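Local coordinates for protein KmHsv2 (Kluyveromyces marxianus, PDB 3VU4) that probably binds phosphoinositides on membranes as a beta-propeller of the PROPPIN family and is linked to protein transport, at residues K80-I85 / V94-V99; V99-K104 / V115-V120; G252-V257 / F270-N275; T331-F336 / Q346-E351. All blocks are in the same frame, centred on the assembly; numbering follows the deposited sequence.

Interaction 1. Residues K80-I85 / V94-V99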
loop_
_atom_site.group_PDB
_atom_site.type_symbol
_atom_site.label_atom_id
_atom_site.label_comp_id
_atom_site.label_asym_id
_atom_site.label_seq_id
_atom_site.Cartn_x
_atom_site.Cartn_y
_atom_site.Cartn_z
ATOM N N LYS A 80 -19.199 -13.474 3.407
ATOM C CA LYS A 80 -18.111 -12.611 3.847
ATOM C C LYS A 80 -17.034 -13.258 4.708
ATOM O O LYS A 80 -15.900 -12.776 4.741
ATOM C CB LYS A 80 -18.670 -11.419 4.629
ATOM C CG LYS A 80 -19.911 -10.764 4.044
ATOM C CD LYS A 80 -19.596 -9.736 2.978
ATOM C CE LYS A 80 -19.260 -10.385 1.656
ATOM N NZ LYS A 80 -19.357 -9.399 0.542
ATOM N N GLU A 81 -17.372 -14.328 5.417
ATOM C CA GLU A 81 -16.383 -14.954 6.289
ATOM C C GLU A 81 -15.567 -16.073 5.662
ATOM O O GLU A 81 -14.837 -16.775 6.361
ATOM C CB GLU A 81 -17.045 -15.449 7.584
ATOM C CG GLU A 81 -18.540 -15.671 7.493
ATOM C CD GLU A 81 -19.316 -14.376 7.315
ATOM O OE1 GLU A 81 -19.286 -13.528 8.236
ATOM O OE2 GLU A 81 -19.951 -14.209 6.251
ATOM N N VAL A 82 -15.664 -16.225 4.347
ATOM C CA VAL A 82 -14.919 -17.276 3.662
ATOM C C VAL A 82 -13.912 -16.726 2.656
ATOM O O VAL A 82 -14.246 -15.875 1.833
ATOM C CB VAL A 82 -15.878 -18.237 2.932
ATOM C CG1 VAL A 82 -15.092 -19.272 2.148
ATOM C CG2 VAL A 82 -16.778 -18.908 3.936
ATOM N N VAL A 83 -12.682 -17.219 2.731
ATOM C CA VAL A 83 -11.627 -16.791 1.823
ATOM C C VAL A 83 -11.253 -17.951 0.905
ATOM O O VAL A 83 -10.761 -18.984 1.358
ATOM C CB VAL A 83 -10.372 -16.336 2.597
ATOM C CG1 VAL A 83 -9.235 -16.063 1.627
ATOM C CG2 VAL A 83 -10.687 -15.090 3.416
ATOM N N HIS A 84 -11.486 -17.774 -0.388
ATOM C CA HIS A 84 -11.191 -18.815 -1.356
ATOM C C HIS A 84 -9.812 -18.680 -1.973
ATOM O O HIS A 84 -9.478 -17.633 -2.522
ATOM C CB HIS A 84 -12.203 -18.784 -2.501
ATOM C CG HIS A 84 -13.620 -19.006 -2.081
ATOM N ND1 HIS A 84 -14.340 -20.119 -2.460
ATOM C CD2 HIS A 84 -14.472 -18.232 -1.367
ATOM C CE1 HIS A 84 -15.575 -20.019 -2.002
ATOM N NE2 HIS A 84 -15.681 -18.883 -1.336
ATOM N N ILE A 85 -9.009 -19.733 -1.883
ATOM C CA ILE A 85 -7.706 -19.718 -2.528
ATOM C C ILE A 85 -8.060 -20.381 -3.854
ATOM O O ILE A 85 -8.486 -21.530 -3.872
ATOM C CB ILE A 85 -6.679 -20.568 -1.776
ATOM C CG1 ILE A 85 -6.619 -20.128 -0.312
ATOM C CG2 ILE A 85 -5.307 -20.411 -2.426
ATOM C CD1 ILE A 85 -6.217 -18.684 -0.116
ATOM N N VAL A 94 -8.639 -24.243 -4.697
ATOM C CA VAL A 94 -7.630 -25.150 -4.164
ATOM C C VAL A 94 -7.717 -25.160 -2.648
ATOM O O VAL A 94 -6.953 -25.854 -1.981
ATOM C CB VAL A 94 -6.201 -24.726 -4.554
ATOM C CG1 VAL A 94 -5.797 -23.489 -3.773
ATOM C CG2 VAL A 94 -5.226 -25.859 -4.272
ATOM N N SER A 95 -8.647 -24.383 -2.106
ATOM C CA SER A 95 -8.820 -24.304 -0.661
ATOM C C SER A 95 -9.884 -23.293 -0.239
ATOM O O SER A 95 -10.214 -22.366 -0.977
ATOM C CB SER A 95 -7.495 -23.933 0.004
ATOM O OG SER A 95 -7.661 -23.814 1.403
ATOM N N ARG A 96 -10.418 -23.497 0.957
ATOM C CA ARG A 96 -11.426 -22.625 1.542
ATOM C C ARG A 96 -10.951 -22.421 2.971
ATOM O O ARG A 96 -10.423 -23.347 3.586
ATOM C CB ARG A 96 -12.791 -23.308 1.582
ATOM C CG ARG A 96 -13.883 -22.706 0.707
ATOM C CD ARG A 96 -15.245 -23.264 1.149
ATOM N NE ARG A 96 -15.192 -24.718 1.318
ATOM C CZ ARG A 96 -16.060 -25.436 2.029
ATOM N NH1 ARG A 96 -17.070 -24.844 2.655
ATOM N NH2 ARG A 96 -15.917 -26.754 2.115
ATOM N N ILE A 97 -11.117 -21.211 3.492
ATOM C CA ILE A 97 -10.721 -20.912 4.861
ATOM C C ILE A 97 -11.828 -20.045 5.430
ATOM O O ILE A 97 -12.241 -19.073 4.801
ATOM C CB ILE A 97 -9.378 -20.158 4.908
ATOM C CG1 ILE A 97 -8.274 -21.029 4.309
ATOM C CG2 ILE A 97 -9.033 -19.801 6.338
ATOM C CD1 ILE A 97 -6.952 -20.306 4.126
ATOM N N LYS A 98 -12.324 -20.400 6.609
ATOM C CA LYS A 98 -13.412 -19.640 7.207
ATOM C C LYS A 98 -13.048 -19.019 8.539
ATOM O O LYS A 98 -12.328 -19.609 9.340
ATOM C CB LYS A 98 -14.636 -20.530 7.405
ATOM C CG LYS A 98 -15.865 -19.762 7.857
ATOM C CD LYS A 98 -16.879 -20.668 8.531
ATOM C CE LYS A 98 -18.193 -19.940 8.762
ATOM N NZ LYS A 98 -18.895 -19.647 7.475
ATOM N N VAL A 99 -13.564 -17.821 8.773
ATOM C CA VAL A 99 -13.304 -17.122 10.019
ATOM C C VAL A 99 -14.634 -16.771 10.680
ATOM O O VAL A 99 -15.683 -16.850 10.044
ATOM C CB VAL A 99 -12.451 -15.865 9.771
ATOM C CG1 VAL A 99 -11.068 -16.279 9.317
ATOM C CG2 VAL A 99 -13.102 -14.994 8.714
#

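Interaction 2. Residues V99-K104 / V115-V120. With SO4 (sulfate ion), chain C.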
loop_
_atom_site.group_PDB
_atom_site.type_symbol
_atom_site.label_atom_id
_atom_site.label_comp_id
_atom_site.label_asym_id
_atom_site.label_seq_id
_atom_site.Cartn_x
_atom_site.Cartn_y
_atom_site.Cartn_z
ATOM N N VAL A 99 -13.564 -17.821 8.773
ATOM C CA VAL A 99 -13.304 -17.122 10.019
ATOM C C VAL A 99 -14.634 -16.771 10.680
ATOM O O VAL A 99 -15.683 -16.850 10.044
ATOM C CB VAL A 99 -12.451 -15.865 9.771
ATOM C CG1 VAL A 99 -11.068 -16.279 9.317
ATOM C CG2 VAL A 99 -13.102 -14.994 8.714
ATOM N N ASP A 100 -14.588 -16.390 11.952
ATOM C CA ASP A 100 -15.798 -16.081 12.706
ATOM C C ASP A 100 -16.529 -14.785 12.381
ATOM O O ASP A 100 -17.706 -14.645 12.706
ATOM C CB ASP A 100 -15.494 -16.122 14.204
ATOM C CG ASP A 100 -14.906 -17.448 14.632
ATOM O OD1 ASP A 100 -15.495 -18.498 14.272
ATOM O OD2 ASP A 100 -13.861 -17.439 15.322
ATOM N N ALA A 101 -15.844 -13.837 11.755
ATOM C CA ALA A 101 -16.473 -12.568 11.404
ATOM C C ALA A 101 -16.129 -12.258 9.952
ATOM O O ALA A 101 -15.286 -12.929 9.363
ATOM C CB ALA A 101 -15.972 -11.469 12.325
ATOM N N PRO A 102 -16.774 -11.243 9.351
ATOM C CA PRO A 102 -16.479 -10.908 7.951
ATOM C C PRO A 102 -14.994 -10.583 7.766
ATOM O O PRO A 102 -14.389 -9.936 8.618
ATOM C CB PRO A 102 -17.361 -9.690 7.691
ATOM C CG PRO A 102 -18.474 -9.837 8.679
ATOM C CD PRO A 102 -17.765 -10.308 9.914
ATOM N N VAL A 103 -14.411 -11.028 6.661
ATOM C CA VAL A 103 -13.007 -10.762 6.406
ATOM C C VAL A 103 -12.750 -9.284 6.110
ATOM O O VAL A 103 -13.411 -8.691 5.253
ATOM C CB VAL A 103 -12.493 -11.592 5.218
ATOM C CG1 VAL A 103 -11.033 -11.265 4.945
ATOM C CG2 VAL A 103 -12.655 -13.069 5.516
ATOM N N LYS A 104 -11.787 -8.705 6.834
ATOM C CA LYS A 104 -11.382 -7.305 6.671
ATOM C C LYS A 104 -10.105 -7.263 5.830
ATOM O O LYS A 104 -10.151 -7.127 4.606
ATOM C CB LYS A 104 -11.097 -6.650 8.028
ATOM C CG LYS A 104 -12.298 -6.449 8.935
ATOM C CD LYS A 104 -11.850 -5.743 10.209
ATOM C CE LYS A 104 -12.996 -5.488 11.178
ATOM N NZ LYS A 104 -12.513 -4.779 12.409
ATOM N N VAL A 115 -5.167 -13.129 7.610
ATOM C CA VAL A 115 -6.590 -12.769 7.527
ATOM C C VAL A 115 -7.117 -12.111 8.813
ATOM O O VAL A 115 -6.996 -12.684 9.898
ATOM C CB VAL A 115 -7.470 -14.031 7.267
ATOM C CG1 VAL A 115 -8.931 -13.631 7.119
ATOM C CG2 VAL A 115 -6.984 -14.771 6.032
ATOM N N SER A 116 -7.708 -10.925 8.704
ATOM C CA SER A 116 -8.244 -10.269 9.888
ATOM C C SER A 116 -9.749 -10.139 9.764
ATOM O O SER A 116 -10.292 -10.008 8.668
ATOM C CB SER A 116 -7.620 -8.883 10.105
ATOM O OG SER A 116 -8.123 -7.924 9.192
ATOM N N TYR A 117 -10.418 -10.181 10.905
ATOM C CA TYR A 117 -11.861 -10.084 10.961
ATOM C C TYR A 117 -12.168 -9.663 12.373
ATOM O O TYR A 117 -11.513 -10.118 13.306
ATOM C CB TYR A 117 -12.497 -11.447 10.676
ATOM C CG TYR A 117 -11.832 -12.590 11.409
ATOM C CD1 TYR A 117 -10.608 -13.108 10.973
ATOM C CD2 TYR A 117 -12.414 -13.143 12.548
ATOM C CE1 TYR A 117 -9.978 -14.152 11.653
ATOM C CE2 TYR A 117 -11.794 -14.189 13.240
ATOM C CZ TYR A 117 -10.576 -14.687 12.787
ATOM O OH TYR A 117 -9.955 -15.702 13.477
ATOM N N GLY A 118 -13.163 -8.809 12.544
ATOM C CA GLY A 118 -13.469 -8.355 13.884
ATOM C C GLY A 118 -12.198 -7.735 14.423
ATOM O O GLY A 118 -11.614 -6.858 13.777
ATOM N N ASP A 119 -11.749 -8.190 15.587
ATOM C CA ASP A 119 -10.525 -7.650 16.160
ATOM C C ASP A 119 -9.478 -8.740 16.330
ATOM O O ASP A 119 -8.715 -8.751 17.297
ATOM C CB ASP A 119 -10.815 -6.962 17.498
ATOM C CG ASP A 119 -11.348 -7.909 18.538
ATOM O OD1 ASP A 119 -11.603 -9.089 18.201
ATOM O OD2 ASP A 119 -11.516 -7.467 19.696
ATOM N N VAL A 120 -9.431 -9.638 15.352
ATOM C CA VAL A 120 -8.493 -10.748 15.363
ATOM C C VAL A 120 -7.718 -10.868 14.046
ATOM O O VAL A 120 -8.234 -10.546 12.974
ATOM C CB VAL A 120 -9.251 -12.080 15.596
ATOM C CG1 VAL A 120 -8.284 -13.253 15.574
ATOM C CG2 VAL A 120 -10.010 -12.022 16.911
HETATM S S SO4 C . -16.109 -4.354 13.555
HETATM O O1 SO4 C . -15.133 -5.358 14.026
HETATM O O2 SO4 C . -15.390 -3.146 13.115
HETATM O O3 SO4 C . -16.865 -4.902 12.417
HETATM O O4 SO4 C . -17.035 -4.019 14.655
HETATM O O HOH W 1 -14.934 -8.163 10.354
#

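Interaction 3. Residues G252-V257 / F270-N275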
loop_
_atom_site.group_PDB
_atom_site.type_symbol
_atom_site.label_atom_id
_atom_site.label_comp_id
_atom_site.label_asym_id
_atom_site.label_seq_id
_atom_site.Cartn_x
_atom_site.Cartn_y
_atom_site.Cartn_z
ATOM N N GLY A 252 13.056 2.992 -1.444
ATOM C CA GLY A 252 12.768 3.449 -0.093
ATOM C C GLY A 252 13.123 4.901 0.173
ATOM O O GLY A 252 13.099 5.359 1.319
ATOM N N SER A 253 13.445 5.627 -0.891
ATOM C CA SER A 253 13.830 7.035 -0.808
ATOM C C SER A 253 12.696 8.051 -0.621
ATOM O O SER A 253 12.838 9.019 0.117
ATOM C CB SER A 253 14.618 7.422 -2.063
ATOM O OG SER A 253 14.693 8.836 -2.186
ATOM N N LYS A 254 11.585 7.860 -1.319
ATOM C CA LYS A 254 10.477 8.794 -1.209
ATOM C C LYS A 254 9.180 8.148 -0.783
ATOM O O LYS A 254 8.937 6.964 -1.009
ATOM C CB LYS A 254 10.280 9.531 -2.529
ATOM C CG LYS A 254 11.420 10.465 -2.837
ATOM C CD LYS A 254 11.369 10.960 -4.255
ATOM C CE LYS A 254 12.698 11.609 -4.633
ATOM N NZ LYS A 254 13.830 10.633 -4.528
ATOM N N LEU A 255 8.349 8.954 -0.149
ATOM C CA LEU A 255 7.059 8.501 0.329
ATOM C C LEU A 255 5.989 9.369 -0.343
ATOM O O LEU A 255 6.056 10.600 -0.277
ATOM C CB LEU A 255 7.017 8.669 1.843
ATOM C CG LEU A 255 5.895 8.050 2.652
ATOM C CD1 LEU A 255 5.832 6.565 2.384
ATOM C CD2 LEU A 255 6.159 8.326 4.114
ATOM N N ALA A 256 5.032 8.732 -1.019
ATOM C CA ALA A 256 3.948 9.471 -1.673
ATOM C C ALA A 256 2.681 9.342 -0.851
ATOM O O ALA A 256 2.366 8.268 -0.338
ATOM C CB ALA A 256 3.702 8.953 -3.091
ATOM N N VAL A 257 1.970 10.449 -0.717
ATOM C CA VAL A 257 0.719 10.475 0.022
ATOM C C VAL A 257 -0.350 11.168 -0.824
ATOM O O VAL A 257 -0.081 12.191 -1.463
ATOM C CB VAL A 257 0.864 11.250 1.360
ATOM C CG1 VAL A 257 -0.495 11.370 2.060
ATOM C CG2 VAL A 257 1.847 10.544 2.263
ATOM N N PHE A 270 15.458 9.844 2.242
ATOM C CA PHE A 270 16.887 10.044 2.028
ATOM C C PHE A 270 17.084 10.471 0.582
ATOM O O PHE A 270 16.306 10.076 -0.291
ATOM C CB PHE A 270 17.695 8.779 2.376
ATOM C CG PHE A 270 17.558 7.644 1.393
ATOM C CD1 PHE A 270 18.255 7.659 0.186
ATOM C CD2 PHE A 270 16.784 6.521 1.709
ATOM C CE1 PHE A 270 18.194 6.573 -0.697
ATOM C CE2 PHE A 270 16.716 5.431 0.837
ATOM C CZ PHE A 270 17.425 5.460 -0.371
ATOM N N ASN A 271 18.094 11.304 0.329
ATOM C CA ASN A 271 18.328 11.776 -1.024
ATOM C C ASN A 271 18.795 10.655 -1.947
ATOM O O ASN A 271 19.767 9.960 -1.686
ATOM C CB ASN A 271 19.308 12.935 -1.049
ATOM C CG ASN A 271 19.338 13.613 -2.395
ATOM O OD1 ASN A 271 19.717 13.000 -3.390
ATOM N ND2 ASN A 271 18.915 14.877 -2.445
ATOM N N ASP A 272 18.051 10.523 -3.037
ATOM C CA ASP A 272 18.196 9.503 -4.065
ATOM C C ASP A 272 19.202 9.760 -5.187
ATOM O O ASP A 272 19.826 8.842 -5.698
ATOM C CB ASP A 272 16.816 9.310 -4.700
ATOM C CG ASP A 272 16.463 7.885 -4.856
ATOM O OD1 ASP A 272 17.123 7.062 -4.196
ATOM O OD2 ASP A 272 15.529 7.576 -5.616
ATOM N N GLN A 273 19.314 11.020 -5.577
ATOM C CA GLN A 273 20.158 11.455 -6.674
ATOM C C GLN A 273 21.674 11.441 -6.453
ATOM O O GLN A 273 22.167 11.215 -5.344
ATOM C CB GLN A 273 19.736 12.875 -7.056
ATOM C CG GLN A 273 18.231 13.116 -6.985
ATOM C CD GLN A 273 17.483 12.467 -8.135
ATOM O OE1 GLN A 273 17.326 13.062 -9.206
ATOM N NE2 GLN A 273 17.030 11.233 -7.925
ATOM N N ASP A 274 22.394 11.672 -7.549
ATOM C CA ASP A 274 23.852 11.783 -7.542
ATOM C C ASP A 274 23.980 13.292 -7.693
ATOM O O ASP A 274 23.864 13.829 -8.796
ATOM C CB ASP A 274 24.465 11.084 -8.751
ATOM C CG ASP A 274 25.970 11.187 -8.769
ATOM O OD1 ASP A 274 26.608 10.755 -7.782
ATOM O OD2 ASP A 274 26.518 11.703 -9.766
ATOM N N ASN A 275 24.204 13.972 -6.578
ATOM C CA ASN A 275 24.240 15.423 -6.583
ATOM C C ASN A 275 25.582 16.110 -6.675
ATOM O O ASN A 275 26.634 15.510 -6.457
ATOM C CB ASN A 275 23.510 15.924 -5.345
ATOM C CG ASN A 275 22.191 15.224 -5.137
ATOM O OD1 ASN A 275 21.258 15.393 -5.921
ATOM N ND2 ASN A 275 22.110 14.416 -4.084
HETATM O O HOH W 2 12.622 7.559 -4.790
#

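Interaction 4. Residues T331-F336 / Q346-E351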
loop_
_atom_site.group_PDB
_atom_site.type_symbol
_atom_site.label_atom_id
_atom_site.label_comp_id
_atom_site.label_asym_id
_atom_site.label_seq_id
_atom_site.Cartn_x
_atom_site.Cartn_y
_atom_site.Cartn_z
ATOM N N THR A 331 -0.027 7.431 -14.856
ATOM C CA THR A 331 1.378 7.263 -14.520
ATOM C C THR A 331 2.026 8.627 -14.319
ATOM O O THR A 331 2.001 9.472 -15.218
ATOM C CB THR A 331 2.100 6.502 -15.638
ATOM O OG1 THR A 331 1.496 5.214 -15.786
ATOM C CG2 THR A 331 3.572 6.329 -15.319
ATOM N N PHE A 332 2.598 8.848 -13.139
ATOM C CA PHE A 332 3.237 10.126 -12.836
ATOM C C PHE A 332 4.748 9.998 -12.669
ATOM O O PHE A 332 5.264 8.942 -12.309
ATOM C CB PHE A 332 2.634 10.739 -11.564
ATOM C CG PHE A 332 1.149 10.985 -11.645
ATOM C CD1 PHE A 332 0.240 9.939 -11.471
ATOM C CD2 PHE A 332 0.656 12.260 -11.916
ATOM C CE1 PHE A 332 -1.144 10.160 -11.564
ATOM C CE2 PHE A 332 -0.724 12.493 -12.014
ATOM C CZ PHE A 332 -1.628 11.437 -11.837
ATOM N N LYS A 333 5.453 11.089 -12.923
ATOM C CA LYS A 333 6.903 11.108 -12.803
ATOM C C LYS A 333 7.297 12.237 -11.848
ATOM O O LYS A 333 6.763 13.349 -11.927
ATOM C CB LYS A 333 7.522 11.342 -14.183
ATOM C CG LYS A 333 8.652 10.395 -14.587
ATOM C CD LYS A 333 9.989 10.809 -14.005
ATOM C CE LYS A 333 11.150 10.339 -14.891
ATOM N NZ LYS A 333 11.287 8.856 -14.985
ATOM N N VAL A 334 8.206 11.937 -10.926
ATOM C CA VAL A 334 8.689 12.933 -9.975
ATOM C C VAL A 334 10.066 13.334 -10.493
ATOM O O VAL A 334 10.954 12.496 -10.637
ATOM C CB VAL A 334 8.799 12.350 -8.552
ATOM C CG1 VAL A 334 9.237 13.426 -7.585
ATOM C CG2 VAL A 334 7.461 11.779 -8.123
ATOM N N VAL A 335 10.236 14.618 -10.777
ATOM C CA VAL A 335 11.483 15.114 -11.337
ATOM C C VAL A 335 12.005 16.386 -10.684
ATOM O O VAL A 335 11.228 17.278 -10.335
ATOM C CB VAL A 335 11.287 15.403 -12.837
ATOM C CG1 VAL A 335 12.587 15.890 -13.461
ATOM C CG2 VAL A 335 10.762 14.158 -13.533
ATOM N N PHE A 336 13.324 16.474 -10.533
ATOM C CA PHE A 336 13.915 17.672 -9.956
ATOM C C PHE A 336 14.311 18.639 -11.068
ATOM O O PHE A 336 15.005 18.270 -12.015
ATOM C CB PHE A 336 15.152 17.358 -9.106
ATOM C CG PHE A 336 15.617 18.535 -8.278
ATOM C CD1 PHE A 336 14.918 18.914 -7.130
ATOM C CD2 PHE A 336 16.699 19.315 -8.688
ATOM C CE1 PHE A 336 15.285 20.052 -6.406
ATOM C CE2 PHE A 336 17.074 20.454 -7.966
ATOM C CZ PHE A 336 16.365 20.824 -6.826
ATOM N N GLN A 346 4.754 15.352 -12.897
ATOM C CA GLN A 346 4.114 15.482 -14.191
ATOM C C GLN A 346 3.357 14.197 -14.514
ATOM O O GLN A 346 3.778 13.107 -14.127
ATOM C CB GLN A 346 5.166 15.773 -15.269
ATOM C CG GLN A 346 6.227 14.688 -15.411
ATOM C CD GLN A 346 7.391 15.104 -16.305
ATOM O OE1 GLN A 346 8.106 16.071 -16.012
ATOM N NE2 GLN A 346 7.584 14.376 -17.402
ATOM N N MET A 347 2.226 14.322 -15.199
ATOM C CA MET A 347 1.469 13.139 -15.579
ATOM C C MET A 347 1.926 12.705 -16.969
ATOM O O MET A 347 1.734 13.426 -17.944
ATOM C CB MET A 347 -0.031 13.430 -15.593
ATOM C CG MET A 347 -0.873 12.189 -15.860
ATOM S SD MET A 347 -2.639 12.507 -15.841
ATOM C CE MET A 347 -2.832 13.356 -17.393
ATOM N N ASP A 348 2.544 11.536 -17.063
ATOM C CA ASP A 348 3.013 11.059 -18.352
ATOM C C ASP A 348 1.971 10.276 -19.129
ATOM O O ASP A 348 1.972 10.296 -20.362
ATOM C CB ASP A 348 4.258 10.182 -18.191
ATOM C CG ASP A 348 5.504 10.989 -17.872
ATOM O OD1 ASP A 348 5.672 12.091 -18.446
ATOM O OD2 ASP A 348 6.326 10.516 -17.057
ATOM N N GLN A 349 1.076 9.596 -18.420
ATOM C CA GLN A 349 0.075 8.777 -19.081
ATOM C C GLN A 349 -1.259 8.667 -18.368
ATOM O O GLN A 349 -1.330 8.652 -17.143
ATOM C CB GLN A 349 0.613 7.357 -19.265
ATOM C CG GLN A 349 1.573 7.158 -20.407
ATOM C CD GLN A 349 0.975 6.299 -21.515
ATOM O OE1 GLN A 349 0.154 6.765 -22.316
ATOM N NE2 GLN A 349 1.376 5.032 -21.555
ATOM N N ARG A 350 -2.311 8.568 -19.170
ATOM C CA ARG A 350 -3.665 8.388 -18.678
ATOM C C ARG A 350 -4.300 7.358 -19.595
ATOM O O ARG A 350 -4.519 7.620 -20.775
ATOM C CB ARG A 350 -4.474 9.687 -18.735
ATOM C CG ARG A 350 -5.991 9.457 -18.677
ATOM C CD ARG A 350 -6.638 10.301 -17.596
ATOM N NE ARG A 350 -6.374 11.709 -17.846
ATOM C CZ ARG A 350 -6.221 12.629 -16.906
ATOM N NH1 ARG A 350 -6.304 12.308 -15.629
ATOM N NH2 ARG A 350 -5.968 13.876 -17.257
ATOM N N GLU A 351 -4.552 6.171 -19.062
ATOM C CA GLU A 351 -5.186 5.121 -19.844
ATOM C C GLU A 351 -6.240 4.425 -19.021
ATOM O O GLU A 351 -6.303 4.597 -17.806
ATOM C CB GLU A 351 -4.158 4.119 -20.366
ATOM C CG GLU A 351 -3.192 3.576 -19.349
ATOM C CD GLU A 351 -1.907 3.113 -20.013
ATOM O OE1 GLU A 351 -1.992 2.297 -20.959
ATOM O OE2 GLU A 351 -0.819 3.572 -19.598
HETATM O O HOH W 3 -0.961 5.125 -17.201
#

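Interaction 1. Residues K80-I85 / V94-V99
Val83 and Ile97 exchange two backbone hydrogen bonds in the middle of an antiparallel beta hairpin. The hairpin forms the last two strands of one propeller blade. The bond from Val83 N to Ile97 O is 2.8 Å long and almost straight, at 174°. The return bond, from Ile97 N to Val83 O, is more bent. At the open end Val99 N reaches Glu81 O at 2.9 Å.

One face of the pair carries Val82, His84, Arg96 and Lys98. A chi1 of 176° sets Val82 CG1 opposite the backbone N and against Arg96 CG, at 3.9 Å. Its other methyl, CG2, lies 4.1 Å from Lys98 CG. With an alanine here both methyls are gone, and the aliphatic parts of Arg96 and Lys98 would probably lose their shared support and turn more freely. Arg96 CG also sits over one face of the His84 ring, displaced to the rim. The ring is positioned by a hydrogen bond from ND1 to Asp93 and by the ring of Phe75. Lys98 runs beside Glu81, but their charged ends do not touch.

The other face holds Val83, Ile85, Ser95 and Ile97. Ile85 and Ile97 pack on Ile113 of the next blade, while Val83 meets Leu106.

Near the turn, Val94 and Ser95 both face Ile85 in a classic beta bulge. Ile85 O takes Val94 N at 2.8 Å and Ser95 N only weakly. Ile85 CG2 closes this end against Val94 CG1 at 3.4 Å.

Interaction 2. Residues V99-K104 / V115-V120
Val99 lies across one face of the Tyr117 ring. Its CB stands over the ring centre, 3.5 Å from the centroid and 9° off the normal, as a CH-pi contact. Val120 CB covers the opposite face toward the rim, and the ring is sandwiched between two valines. Tyr117 CG sits between the backbone N and the carbonyl carbon (chi1 45°), which folds the ring back over the loop 99-101. Tyr117 OH is hydrogen-bonded to Ser122. A leucine in its place has no ring or hydroxyl, so Val99 and Val120 would probably lose the surface they share and Ser122 this partner.

Other apolar contacts are smaller. Ala101 CB meets Tyr117 CB at 3.8 Å, and Val103 CG1 meets Val115 CG1 at the same distance, these two side chains crossing at about a right angle.

Three polar links join the segments. Lys104 N gives a straight bond to Ser116 O at 2.7 Å. The extended Lys104 side chain carries NZ to Gly118 O at 2.6 Å. A water bridges Pro102 O and Gly118 N. Lys104 NZ also holds a sulfate, through O1 at 3.1 Å and weakly through O2. The ion probably comes from the crystallisation liquor. Two backbone bonds between Tyr117 and Val120 close the tight turn at Gly118, whose phi is positive.

The contact belongs to the hairpin of strands 103-108 and 112-117, the first two strands of their blade. Residues 99-102 link it to strand 92-98 of the preceding blade, while Val120 starts the third strand and touches Arg138 on the fourth.

Interaction 3. Residues G252-V257 / F270-N275
Ser253 meets Phe270 through its CA, over the ring, and through its hydroxyl. Ser253 CA stands over one face of the Phe270 ring, 3.9 Å from the centroid and toward the rim. Phe270 has CG between its backbone N and carbonyl carbon (chi1 73°), a turn that brings the ring against the serine. Ser253 OG, anti to the backbone N, turns aside from the ring and donates to Phe270 O at 2.8 Å. The carbonyl is met nearly end-on, with a C=O...OG angle of 172°. A weak backbone bond from Phe270 N to Ser253 O adds to these.

Lys254 and Asp272 come in on the hydroxyl side. Lys254 bends at its last torsion, and NZ donates to Ser253 OG at 3.1 Å. The hydroxyl therefore both accepts and donates. NZ forms only a long salt bridge to Asp272 OD2, at 3.7 Å. The Asp272 carboxylate lies against Ser253 CB, with OD1 at 3.3 Å. Asp251 brings a second carboxylate close by, so the lysine may ease the gathered negative charge.

Beyond, Asn275 ND2 donates to Asn271 OD1 from above the carbonyl plane at 2.9 Å and folds the loop on itself.

The contact fixes the start of the long loop between the third and fourth strands of the sixth propeller blade. In PROPPIN relatives the corresponding loop is the one implicated in membrane insertion.

Interaction 4. Residues T331-F336 / Q346-E351
Thr331 faces two residues of the opposite strand, Asp348 and Gln349, in a classic beta bulge. Its O accepts Asp348 N at 2.8 Å and, weakly, Gln349 N. Its own N donates to Gln349 O at 2.9 Å. Three backbone bonds thus grip this one residue. The Thr331 and Gln349 side chains lie side by side, pointing the same way, with CB to CB at 4.0 Å. A water accepts a hydrogen bond from Thr331 OG1 and donates one to Glu351 OE2.

Gln346 and Lys333 form a regular hydrogen-bonded pair beyond the bulge. Lys333 N reaches Gln346 O at 2.9 Å and Gln346 N reaches Lys333 O at 3.0 Å. Gln346 CG rests on Lys333 CB. Beyond CG the glutamine chain is extended, and NE2 donates to Asp348 OD1 at 3.2 Å. It meets the syn side of the carboxylate, nearly in the amide plane of Gln346 and 17° out of the carboxylate plane. This bond holds Asp348 over the strand, with OD2 against Lys333 CB. Lys333 bends away at chi2 (-82°). Its NZ goes to Ser317 rather than to Asp348.

On the other face Phe332 meets Met347. Met347 CG stands over the ring, 4.3 Å from its centroid, while the sulfur approaches obliquely as a Met-aromatic contact.

The pair forms the last two strands, 328-337 and 342-352, of the final blade, with 342-352 outermost in this chain's sheet. Inward, strand 318-323 receives Thr331 on Val320 and Phe332 on Val321. Phe332 also reaches Leu300 in the loop from the preceding blade.

Overall arrangement
The four contacts fall in two pairs of consecutive blades of one propeller. Interactions 1 and 2 are neighbours, with centres 11 Å apart, and share Val99. Lys80 O and Val103 N, 3.0 Å apart, probably hydrogen-bond between them, and Val83 CG2 packs on Val103 CG2 at 3.5 Å. Interactions 3 and 4 lie across the chain's centre, about 36 to 39 Å from the first two, centre to centre. They belong to adjacent blades, 16 Å apart between centres, and their nearest atoms are about 5 Å apart. Trp343, on the strand of 346-351, contacts Lys254 and Gln273 and so connects them. The sulfate is bound at interaction 2, far from interactions 3 and 4.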